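Local coordinates for protein putative aminopeptidase (Leishmania major, PDB 5NTH) that probably removes amino acids from the N-termini of peptides as a manganese-dependent, hexameric aminopeptidase of the M17 leucyl aminopeptidase family, at residues C128-V136 against K176-V184; N153-Y163 against V213-P223. All blocks are in the same frame, centred on the assembly; numbering follows the deposited sequence.

Interaction 1 (C128-V136 against K176-V184)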
# COMPACT_ATOMS: atom_id res chain seq x y z
N CYS A 128 -40.66 10.15 -4.36
CA CYS A 128 -41.08 8.89 -4.95
C CYS A 128 -41.04 7.76 -3.92
O CYS A 128 -41.66 6.71 -4.13
CB CYS A 128 -40.24 8.53 -6.18
SG CYS A 128 -40.30 9.74 -7.52
N GLY A 129 -40.32 7.96 -2.81
CA GLY A 129 -40.04 6.85 -1.90
C GLY A 129 -41.24 6.25 -1.18
O GLY A 129 -41.17 5.12 -0.67
N SER A 130 -42.33 7.04 -1.12
CA SER A 130 -43.57 6.67 -0.43
C SER A 130 -44.72 6.38 -1.40
O SER A 130 -45.85 6.18 -0.97
CB SER A 130 -43.95 7.79 0.55
OG SER A 130 -43.71 9.04 -0.09
N VAL A 131 -44.45 6.35 -2.69
CA VAL A 131 -45.48 6.10 -3.68
C VAL A 131 -45.66 4.60 -3.82
O VAL A 131 -44.70 3.87 -4.07
CB VAL A 131 -45.13 6.76 -5.03
CG1 VAL A 131 -46.14 6.43 -6.11
CG2 VAL A 131 -45.06 8.27 -4.87
N GLU A 132 -46.90 4.14 -3.69
CA GLU A 132 -47.19 2.70 -3.71
C GLU A 132 -47.49 2.22 -5.11
O GLU A 132 -47.78 3.02 -6.00
CB GLU A 132 -48.37 2.38 -2.81
CG GLU A 132 -48.04 2.29 -1.33
CD GLU A 132 -49.31 2.38 -0.48
OE1 GLU A 132 -49.80 1.34 0.03
OE2 GLU A 132 -49.86 3.50 -0.36
N GLU A 133 -47.43 0.91 -5.28
CA GLU A 133 -47.61 0.25 -6.58
C GLU A 133 -48.84 0.80 -7.29
O GLU A 133 -49.85 1.06 -6.65
CB GLU A 133 -47.72 -1.28 -6.43
CG GLU A 133 -48.21 -2.01 -7.70
CD GLU A 133 -47.40 -3.27 -8.02
OE1 GLU A 133 -46.37 -3.16 -8.73
OE2 GLU A 133 -47.81 -4.37 -7.57
N GLY A 134 -48.72 1.01 -8.59
CA GLY A 134 -49.81 1.55 -9.38
C GLY A 134 -50.24 2.99 -9.15
O GLY A 134 -51.12 3.46 -9.81
N GLU A 135 -49.61 3.73 -8.23
CA GLU A 135 -50.05 5.10 -7.93
C GLU A 135 -49.31 6.10 -8.80
O GLU A 135 -48.49 5.74 -9.64
CB GLU A 135 -49.83 5.43 -6.46
CG GLU A 135 -50.72 4.64 -5.50
CD GLU A 135 -50.63 5.16 -4.06
OE1 GLU A 135 -49.63 5.82 -3.73
OE2 GLU A 135 -51.56 4.94 -3.25
N VAL A 136 -49.63 7.36 -8.59
CA VAL A 136 -49.11 8.43 -9.39
C VAL A 136 -48.55 9.46 -8.43
O VAL A 136 -49.17 9.74 -7.38
CB VAL A 136 -50.24 9.08 -10.23
CG1 VAL A 136 -49.75 10.32 -10.98
CG2 VAL A 136 -50.83 8.08 -11.22
N LYS A 176 -39.10 -3.09 -13.48
CA LYS A 176 -40.12 -2.59 -12.59
C LYS A 176 -40.45 -1.14 -12.92
O LYS A 176 -39.58 -0.31 -12.98
CB LYS A 176 -39.63 -2.69 -11.17
CG LYS A 176 -40.67 -2.43 -10.10
CD LYS A 176 -40.00 -2.56 -8.74
CE LYS A 176 -40.62 -1.69 -7.67
NZ LYS A 176 -41.56 -2.47 -6.82
N GLN A 177 -41.72 -0.88 -13.13
CA GLN A 177 -42.27 0.46 -13.42
C GLN A 177 -43.65 0.50 -12.76
O GLN A 177 -44.70 0.44 -13.42
CB GLN A 177 -42.33 0.72 -14.92
CG GLN A 177 -40.97 1.08 -15.49
CD GLN A 177 -41.06 1.87 -16.79
OE1 GLN A 177 -41.82 1.50 -17.69
NE2 GLN A 177 -40.27 2.94 -16.89
N ALA A 178 -43.60 0.55 -11.44
CA ALA A 178 -44.72 0.26 -10.57
C ALA A 178 -45.54 1.50 -10.41
O ALA A 178 -46.76 1.43 -10.27
CB ALA A 178 -44.22 -0.21 -9.21
N MET A 179 -44.87 2.63 -10.42
CA MET A 179 -45.48 3.90 -10.14
C MET A 179 -45.39 4.76 -11.39
O MET A 179 -45.08 4.29 -12.47
CB MET A 179 -44.75 4.53 -8.97
CG MET A 179 -43.35 4.99 -9.33
SD MET A 179 -42.83 6.32 -8.28
CE MET A 179 -43.58 7.76 -9.01
N SER A 180 -45.67 6.04 -11.24
CA SER A 180 -45.76 6.92 -12.38
C SER A 180 -45.68 8.36 -11.98
O SER A 180 -46.29 8.75 -10.99
CB SER A 180 -47.08 6.68 -13.07
OG SER A 180 -46.97 7.24 -14.34
N LEU A 181 -44.97 9.17 -12.77
CA LEU A 181 -44.82 10.60 -12.47
C LEU A 181 -45.53 11.44 -13.49
O LEU A 181 -45.38 11.22 -14.67
CB LEU A 181 -43.36 11.02 -12.45
CG LEU A 181 -42.49 10.37 -11.38
CD1 LEU A 181 -41.98 9.04 -11.90
CD2 LEU A 181 -41.31 11.27 -11.05
N ASN A 182 -46.33 12.39 -13.00
CA ASN A 182 -47.14 13.28 -13.84
C ASN A 182 -46.63 14.73 -13.66
O ASN A 182 -46.83 15.34 -12.60
CB ASN A 182 -48.60 13.13 -13.45
CG ASN A 182 -49.53 14.04 -14.26
OD1 ASN A 182 -50.15 14.96 -13.71
ND2 ASN A 182 -49.59 13.80 -15.59
N VAL A 183 -45.96 15.26 -14.68
CA VAL A 183 -45.34 16.57 -14.55
C VAL A 183 -46.31 17.65 -14.97
O VAL A 183 -46.92 17.60 -16.06
CB VAL A 183 -44.02 16.73 -15.35
CG1 VAL A 183 -43.30 18.00 -14.94
CG2 VAL A 183 -43.07 15.56 -15.10
N VAL A 184 -46.41 18.64 -14.09
CA VAL A 184 -47.24 19.81 -14.30
C VAL A 184 -46.35 21.02 -14.15
O VAL A 184 -46.05 21.44 -13.04
CB VAL A 184 -48.38 19.89 -13.25
CG1 VAL A 184 -49.27 21.09 -13.51
CG2 VAL A 184 -49.22 18.63 -13.28
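Met-179 lies across Val-131 at about a right angle, and this pair forms the apolar side of the contact. Met-179 CG sits in the crowded position between the backbone N and the carbonyl carbon (chi1 70°), which turns the chain toward the loop, and Met-179 CB comes within 3.7 Å of Val-131 CG1. Met-179 SD lies 4.0 Å from Cys-128 CB, and the bend at chi3 turns the terminal methyl CE toward Cys-128 SG. The thiol continues the greasy strip, with Cys-128 SG 4.0 Å from Leu-181 CD2. A flexible, unbranched methionine suits this place, since one side chain fills the angle between a stiff valine and a small cysteine.

Ala-178 meets the loop mainly through its backbone. Its O accepts the N-H of Gly-134 at 2.6 Å, a bond bent to 140° at the hydrogen, with the donor tilted 34° from the carbonyl plane. Gly-134 is the third residue of a type II turn from Glu-132 to Glu-135, and its positive phi is one that glycine adopts readily. Glu-135 reaches back so that OE1 takes the N-H of Glu-132 from above the carboxylate plane, bracing the turn; His-46 gives the same oxygen a weak second bond.

Beyond the turn Val-136 runs alongside Ser-180. Its CA makes a CA-H...O contact of 3.3 Å with Ser-180 O, while Val-136 CG1 rests 3.9 Å from Asn-182 CB. Leu-137 then pairs by backbone hydrogen bonds with Ser-180 and Asn-182. The turn therefore leads into strand 137-142, which pairs in parallel with strand 181-185 in the mixed sheet of the macro-like N-terminal domain, an alpha/beta fold with helices packed against its sheet.

Interaction 2 (N153-Y163 against V213-P223)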
# COMPACT_ATOMS: atom_id res chain seq x y z
N ASN A 153 -35.61 16.00 -18.21
CA ASN A 153 -34.43 15.29 -17.74
C ASN A 153 -34.39 15.10 -16.21
O ASN A 153 -34.28 13.97 -15.77
CB ASN A 153 -33.16 16.01 -18.22
CG ASN A 153 -31.85 15.24 -17.91
OD1 ASN A 153 -31.85 14.04 -17.69
ND2 ASN A 153 -30.73 15.94 -17.92
N ALA A 154 -34.50 16.19 -15.44
CA ALA A 154 -34.40 16.18 -13.96
C ALA A 154 -35.39 15.26 -13.27
O ALA A 154 -35.11 14.68 -12.19
CB ALA A 154 -34.59 17.58 -13.41
N VAL A 155 -36.55 15.12 -13.88
CA VAL A 155 -37.57 14.29 -13.33
C VAL A 155 -37.40 12.88 -13.76
O VAL A 155 -37.48 11.99 -12.93
CB VAL A 155 -38.96 14.77 -13.77
CG1 VAL A 155 -40.03 13.79 -13.31
CG2 VAL A 155 -39.23 16.15 -13.19
N ALA A 156 -37.22 12.66 -15.05
CA ALA A 156 -37.04 11.31 -15.63
C ALA A 156 -35.97 10.52 -14.91
O ALA A 156 -36.15 9.36 -14.57
CB ALA A 156 -36.67 11.41 -17.09
N ARG A 157 -34.85 11.20 -14.65
CA ARG A 157 -33.67 10.56 -14.13
C ARG A 157 -33.80 10.34 -12.64
O ARG A 157 -32.95 9.65 -12.08
CB ARG A 157 -32.40 11.39 -14.41
CG ARG A 157 -32.25 12.61 -13.53
CD ARG A 157 -30.98 13.38 -13.82
NE ARG A 157 -30.93 14.62 -13.05
CZ ARG A 157 -30.13 15.67 -13.28
NH1 ARG A 157 -29.27 15.64 -14.30
NH2 ARG A 157 -30.19 16.75 -12.49
N ALA A 158 -34.81 10.96 -12.01
CA ALA A 158 -34.99 10.90 -10.56
C ALA A 158 -36.07 9.89 -10.13
O ALA A 158 -36.33 9.72 -8.95
CB ALA A 158 -35.28 12.27 -10.00
N ALA A 159 -36.64 9.19 -11.10
CA ALA A 159 -37.66 8.21 -10.81
C ALA A 159 -36.99 6.99 -10.27
O ALA A 159 -35.84 6.75 -10.58
CB ALA A 159 -38.42 7.86 -12.07
N PRO A 160 -37.73 6.17 -9.53
CA PRO A 160 -37.17 4.86 -9.16
C PRO A 160 -36.76 4.07 -10.40
O PRO A 160 -37.49 4.06 -11.39
CB PRO A 160 -38.32 4.15 -8.39
CG PRO A 160 -39.44 5.14 -8.26
CD PRO A 160 -39.17 6.29 -9.22
N HIS A 161 -35.60 3.41 -10.33
CA HIS A 161 -34.97 2.83 -11.53
C HIS A 161 -35.67 1.58 -12.00
O HIS A 161 -36.11 0.81 -11.18
CB HIS A 161 -33.49 2.54 -11.26
CG HIS A 161 -32.67 3.76 -11.04
ND1 HIS A 161 -31.37 3.88 -11.46
CD2 HIS A 161 -32.99 4.95 -10.47
CE1 HIS A 161 -30.92 5.08 -11.15
NE2 HIS A 161 -31.88 5.75 -10.54
N SER A 162 -35.73 1.38 -13.31
CA SER A 162 -36.44 0.25 -13.88
C SER A 162 -35.73 -1.08 -13.75
O SER A 162 -36.39 -2.11 -13.73
CB SER A 162 -36.81 0.51 -15.34
OG SER A 162 -35.72 0.37 -16.21
N TYR A 163 -34.40 -1.07 -13.72
CA TYR A 163 -33.65 -2.29 -13.46
C TYR A 163 -33.63 -2.58 -11.98
O TYR A 163 -33.10 -1.77 -11.18
CB TYR A 163 -32.19 -2.24 -13.97
CG TYR A 163 -31.49 -3.57 -13.73
CD1 TYR A 163 -31.60 -4.60 -14.65
CD2 TYR A 163 -30.77 -3.83 -12.54
CE1 TYR A 163 -31.01 -5.83 -14.42
CE2 TYR A 163 -30.16 -5.06 -12.32
CZ TYR A 163 -30.29 -6.07 -13.26
OH TYR A 163 -29.71 -7.33 -13.11
N VAL A 213 -33.70 9.04 -21.63
CA VAL A 213 -32.89 9.15 -20.42
C VAL A 213 -33.04 7.84 -19.62
O VAL A 213 -32.06 7.20 -19.23
CB VAL A 213 -33.32 10.34 -19.55
CG1 VAL A 213 -32.86 10.18 -18.12
CG2 VAL A 213 -32.79 11.64 -20.09
N GLN A 214 -34.27 7.43 -19.39
CA GLN A 214 -34.52 6.19 -18.66
C GLN A 214 -34.06 4.89 -19.33
O GLN A 214 -33.68 3.96 -18.63
CB GLN A 214 -35.98 6.10 -18.31
CG GLN A 214 -36.27 6.95 -17.10
CD GLN A 214 -37.71 6.90 -16.72
OE1 GLN A 214 -38.49 6.26 -17.38
NE2 GLN A 214 -38.06 7.59 -15.65
N LEU A 215 -34.13 4.80 -20.66
CA LEU A 215 -33.54 3.64 -21.33
C LEU A 215 -32.04 3.66 -21.03
O LEU A 215 -31.42 2.63 -20.77
CB LEU A 215 -33.77 3.69 -22.83
CG LEU A 215 -33.06 2.60 -23.61
CD1 LEU A 215 -33.20 1.22 -22.98
CD2 LEU A 215 -33.56 2.55 -25.03
N CYS A 216 -31.47 4.84 -21.01
CA CYS A 216 -30.07 4.98 -20.70
C CYS A 216 -29.75 4.50 -19.29
O CYS A 216 -28.80 3.75 -19.11
CB CYS A 216 -29.63 6.42 -20.92
SG CYS A 216 -27.88 6.56 -20.72
N GLN A 217 -30.54 4.90 -18.30
CA GLN A 217 -30.33 4.40 -16.94
C GLN A 217 -30.45 2.86 -16.86
O GLN A 217 -29.76 2.24 -16.08
CB GLN A 217 -31.31 5.02 -15.96
CG GLN A 217 -31.19 6.52 -15.78
CD GLN A 217 -32.24 7.06 -14.80
OE1 GLN A 217 -33.41 7.02 -15.10
NE2 GLN A 217 -31.81 7.56 -13.64
N ARG A 218 -31.30 2.25 -17.69
CA ARG A 218 -31.51 0.82 -17.69
C ARG A 218 -30.33 0.08 -18.22
O ARG A 218 -29.83 -0.82 -17.59
CB ARG A 218 -32.72 0.46 -18.52
CG ARG A 218 -33.04 -1.03 -18.50
CD ARG A 218 -34.48 -1.30 -18.87
NE ARG A 218 -34.82 -2.72 -18.86
CZ ARG A 218 -35.06 -3.46 -17.77
NH1 ARG A 218 -34.96 -2.95 -16.54
NH2 ARG A 218 -35.39 -4.73 -17.92
N LEU A 219 -29.89 0.44 -19.41
CA LEU A 219 -28.72 -0.18 -20.03
C LEU A 219 -27.49 -0.07 -19.13
O LEU A 219 -26.81 -1.06 -18.87
CB LEU A 219 -28.47 0.41 -21.40
CG LEU A 219 -29.57 0.19 -22.44
CD1 LEU A 219 -29.20 0.92 -23.71
CD2 LEU A 219 -29.85 -1.27 -22.73
N VAL A 220 -27.26 1.11 -18.56
CA VAL A 220 -26.10 1.34 -17.69
C VAL A 220 -26.18 0.48 -16.44
O VAL A 220 -25.26 -0.27 -16.16
CB VAL A 220 -25.95 2.83 -17.33
CG1 VAL A 220 -24.93 3.04 -16.23
CG2 VAL A 220 -25.49 3.61 -18.55
N ASP A 221 -27.30 0.60 -15.74
CA ASP A 221 -27.58 -0.15 -14.49
C ASP A 221 -27.48 -1.65 -14.66
O ASP A 221 -27.05 -2.30 -13.73
CB ASP A 221 -28.99 0.11 -13.96
CG ASP A 221 -29.09 1.34 -13.04
OD1 ASP A 221 -28.06 1.90 -12.58
OD2 ASP A 221 -30.25 1.73 -12.74
N THR A 222 -27.92 -2.19 -15.80
CA THR A 222 -27.89 -3.65 -16.00
C THR A 222 -26.47 -4.20 -15.87
O THR A 222 -25.53 -3.66 -16.46
CB THR A 222 -28.40 -4.05 -17.37
OG1 THR A 222 -29.71 -3.52 -17.54
CG2 THR A 222 -28.50 -5.54 -17.50
N PRO A 223 -26.28 -5.28 -15.10
CA PRO A 223 -24.97 -5.87 -15.06
C PRO A 223 -24.60 -6.60 -16.36
O PRO A 223 -25.48 -6.95 -17.14
CB PRO A 223 -25.07 -6.84 -13.90
CG PRO A 223 -26.50 -7.20 -13.84
CD PRO A 223 -27.23 -5.98 -14.22
O HOH W 1 -35.41 6.12 -13.36
O HOH W 2 -34.58 2.76 -16.31
O HOH W 3 -32.56 1.31 -14.42
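A buried seam between the N-terminal and catalytic domains of the M17 fold is made here, with the polar face of helix 203-221 gripping the chain that leaves helix 148-156. Two glutamines about one turn apart take successive carbonyls, those of Ala-156 and Arg-157. Gln-214 NE2 bonds Ala-156 O at 2.8 Å, nearly straight (165°) and close to its own amide plane, and Gln-217 NE2 reaches Arg-157 O at 2.8 Å in a more bent bond, with a second partner in Ala-523 O. Long glutamine side chains, extended beyond CG, suit the task, as their neutral amides span the gap without burying a charge. Val-213 adds apolar contact with Ala-156.

Farther on, His-161 gives its ND1-H to the syn lone pair of Asp-221 OD2 at 2.7 Å, in the plane of the ring, while Gln-217 CD lies over one ring face. Asp-221 OD1 is held by Ala-523 N, and a water links OD2 to Tyr-163 N, so the buried carboxylate is well supplied with donors. Arg-218 passes Ser-162 with only a weak bond from NH1 to OG; its guanidinium is bound chiefly by Thr-24, Ala-173 and Tyr-174.

With CG anti to the backbone N (chi1 -177°), the Tyr-163 ring is carried out to the end of helix 203-221, where one face covers Thr-222 CA, 4.1 Å from the ring centroid in a CH-pi contact. Its OH end abuts the Pro-223 ring, and Val-373 of a second subunit packs on the tyrosine. Behind this seam, helix 203-221 rests on helices 323-341 and 528-536, whereas helix 148-156 leans on helix 117-127.

How the interactions relate
Interaction 2 is buried near the middle of the chain, while interaction 1 is partly buried at the periphery, with exposed glutamates on its turn. The two adjoin, their segments alternating along the chain: Lys-176 N probably bonds Ser-162 O, Met-179 SD packs on Pro-160, and Leu-181 presses on Val-155 and Ala-159. Helix 148-156 and strand 181-185, consecutive elements of the N-terminal domain, thus connect them. Interaction 1 stays within that domain and relies on backbone bonding plus a small apolar patch. Interaction 2 joins it to the catalytic domain through glutamine, histidine and aspartate side chains, with waters completing the polar network in the interior.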